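Local atomic coordinates of filamentous hemagglutinin (Bordetella pertussis, PDB entry 1RWR), a protein that is a large secreted adhesin whose N-terminal domain, a right-handed parallel beta-helix, probably directs its export through the two-partner secretion pathway. Residues R192-H195 against A196-R199. Residues are numbered along the deposited sequence; the frame is centred on the assembly and turned at random.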
loop_
_atom_site.group_PDB
_atom_site.type_symbol
_atom_site.label_atom_id
_atom_site.label_comp_id
_atom_site.label_asym_id
_atom_site.label_seq_id
_atom_site.Cartn_x
_atom_site.Cartn_y
_atom_site.Cartn_z
ATOM N N ARG A 192 3.494 -6.531 -13.237
ATOM C CA ARG A 192 4.607 -6.768 -12.351
ATOM C C ARG A 192 4.994 -5.393 -11.834
ATOM O O ARG A 192 5.244 -4.455 -12.622
ATOM C CB ARG A 192 5.817 -7.367 -13.080
ATOM C CG ARG A 192 7.043 -7.274 -12.140
ATOM C CD ARG A 192 8.091 -8.197 -12.440
ATOM N NE ARG A 192 7.785 -9.553 -12.014
ATOM C CZ ARG A 192 8.709 -10.471 -11.871
ATOM N NH1 ARG A 192 9.982 -10.159 -12.106
ATOM N NH2 ARG A 192 8.371 -11.688 -11.528
ATOM N N TYR A 193 5.041 -5.254 -10.514
ATOM C CA TYR A 193 5.511 -4.026 -9.891
ATOM C C TYR A 193 6.846 -4.263 -9.228
ATOM O O TYR A 193 6.973 -5.104 -8.328
ATOM C CB TYR A 193 4.511 -3.570 -8.853
ATOM C CG TYR A 193 4.639 -2.140 -8.354
ATOM C CD1 TYR A 193 4.328 -1.067 -9.171
ATOM C CD2 TYR A 193 5.014 -1.880 -7.051
ATOM C CE1 TYR A 193 4.390 0.243 -8.712
ATOM C CE2 TYR A 193 5.079 -0.556 -6.577
ATOM C CZ TYR A 193 4.742 0.484 -7.409
ATOM O OH TYR A 193 4.728 1.769 -6.938
ATOM N N ASP A 194 7.857 -3.557 -9.698
ATOM C CA ASP A 194 9.157 -3.663 -9.090
ATOM C C ASP A 194 9.243 -2.750 -7.866
ATOM O O ASP A 194 9.153 -1.540 -7.983
ATOM C CB ASP A 194 10.237 -3.260 -10.084
ATOM C CG ASP A 194 11.596 -3.344 -9.460
ATOM O OD1 ASP A 194 11.920 -4.455 -9.007
ATOM O OD2 ASP A 194 12.367 -2.392 -9.311
ATOM N N HIS A 195 9.491 -3.326 -6.711
ATOM C CA HIS A 195 9.478 -2.576 -5.453
ATOM C C HIS A 195 10.589 -1.518 -5.385
ATOM O O HIS A 195 10.393 -0.420 -4.852
ATOM C CB HIS A 195 9.579 -3.544 -4.278
ATOM C CG HIS A 195 9.559 -2.863 -2.958
ATOM N ND1 HIS A 195 8.386 -2.480 -2.328
ATOM C CD2 HIS A 195 10.570 -2.455 -2.164
ATOM C CE1 HIS A 195 8.687 -1.868 -1.198
ATOM N NE2 HIS A 195 10.001 -1.835 -1.078
ATOM N N ALA A 196 11.748 -1.813 -5.952
ATOM C CA ALA A 196 12.835 -0.824 -5.860
ATOM C C ALA A 196 12.624 0.400 -6.761
ATOM O O ALA A 196 12.953 1.517 -6.365
ATOM C CB ALA A 196 14.238 -1.482 -6.140
ATOM N N THR A 197 12.074 0.218 -7.961
ATOM C CA THR A 197 11.881 1.355 -8.896
ATOM C C THR A 197 10.481 1.962 -8.872
ATOM O O THR A 197 10.239 3.046 -9.454
ATOM C CB THR A 197 12.211 0.945 -10.318
ATOM O OG1 THR A 197 11.367 -0.145 -10.722
ATOM C CG2 THR A 197 13.661 0.421 -10.408
ATOM N N ARG A 198 9.564 1.251 -8.214
ATOM C CA ARG A 198 8.136 1.589 -8.236
ATOM C C ARG A 198 7.590 1.755 -9.654
ATOM O O ARG A 198 6.825 2.693 -9.932
ATOM C CB ARG A 198 7.874 2.808 -7.360
ATOM C CG ARG A 198 8.280 2.541 -5.938
ATOM C CD ARG A 198 8.131 3.689 -5.011
ATOM N NE ARG A 198 6.762 4.172 -4.872
ATOM C CZ ARG A 198 6.380 5.414 -5.084
ATOM N NH1 ARG A 198 7.262 6.341 -5.522
ATOM N NH2 ARG A 198 5.125 5.763 -4.858
ATOM N N ARG A 199 8.036 0.872 -10.559
ATOM C CA ARG A 199 7.537 0.853 -11.926
ATOM C C ARG A 199 6.664 -0.377 -12.153
ATOM O O ARG A 199 7.003 -1.490 -11.726
ATOM C CB ARG A 199 8.672 0.853 -12.955
ATOM C CG ARG A 199 9.596 2.057 -12.849
ATOM C CD ARG A 199 8.936 3.379 -12.996
ATOM N NE ARG A 199 8.090 3.462 -14.180
ATOM C CZ ARG A 199 7.082 4.313 -14.341
ATOM N NH1 ARG A 199 6.767 5.201 -13.393
ATOM N NH2 ARG A 199 6.387 4.278 -15.479
HETATM O O HOH W 1 4.642 4.052 -8.788
HETATM O O HOH W 2 12.929 -4.575 -6.705
#
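Asp194 and Thr197 meet in the hairpin turn between strands 191-194 and 199-202, the last two strands of a small antiparallel sheet that lies against the beta-helix of the secretion domain. Asp194 reaches three residues ahead: its OD2 takes the backbone N of Thr197 at 3.0 Å, from 40° above the carboxylate plane, and the hydroxyl OG1 of Thr197 at 2.8 Å on its anti lone pair. With chi1 of 59°, OG1 of Thr197 sits between its own backbone N and carbonyl carbon, so N-H and O-H are presented to the same oxygen. The other carboxylate oxygen, OD1, is linked through a water to the N of Ala196. Backbone bonds close the turn: Asp194 N donates to Arg199 O at 3.0 Å and nearly straight (163°), while Arg198 N to Asp194 O, 2.8 Å, is bent and weak. Arg198 has left-handed backbone angles, which help reverse the chain. Under the turn lies the Tyr193 ring, its CE1 3.7 Å from Arg198 C and its OH 3.3 Å from Arg198 CB. The two side chains run alongside each other, pointing the same way, with ring and guanidinium planes almost perpendicular. A second water, in the plane of the ring, bridges Tyr193 OH and Arg198 O; both side chains also reach Asp161 of strand 159-164, Tyr193 by a hydrogen bond and Arg198 by a salt bridge. Two donors on one oxygen should favour an ionised Asp194 and hold its carboxylate in place, while the shared Asp161 ties the turn to strand 159-164 of the beta-helix.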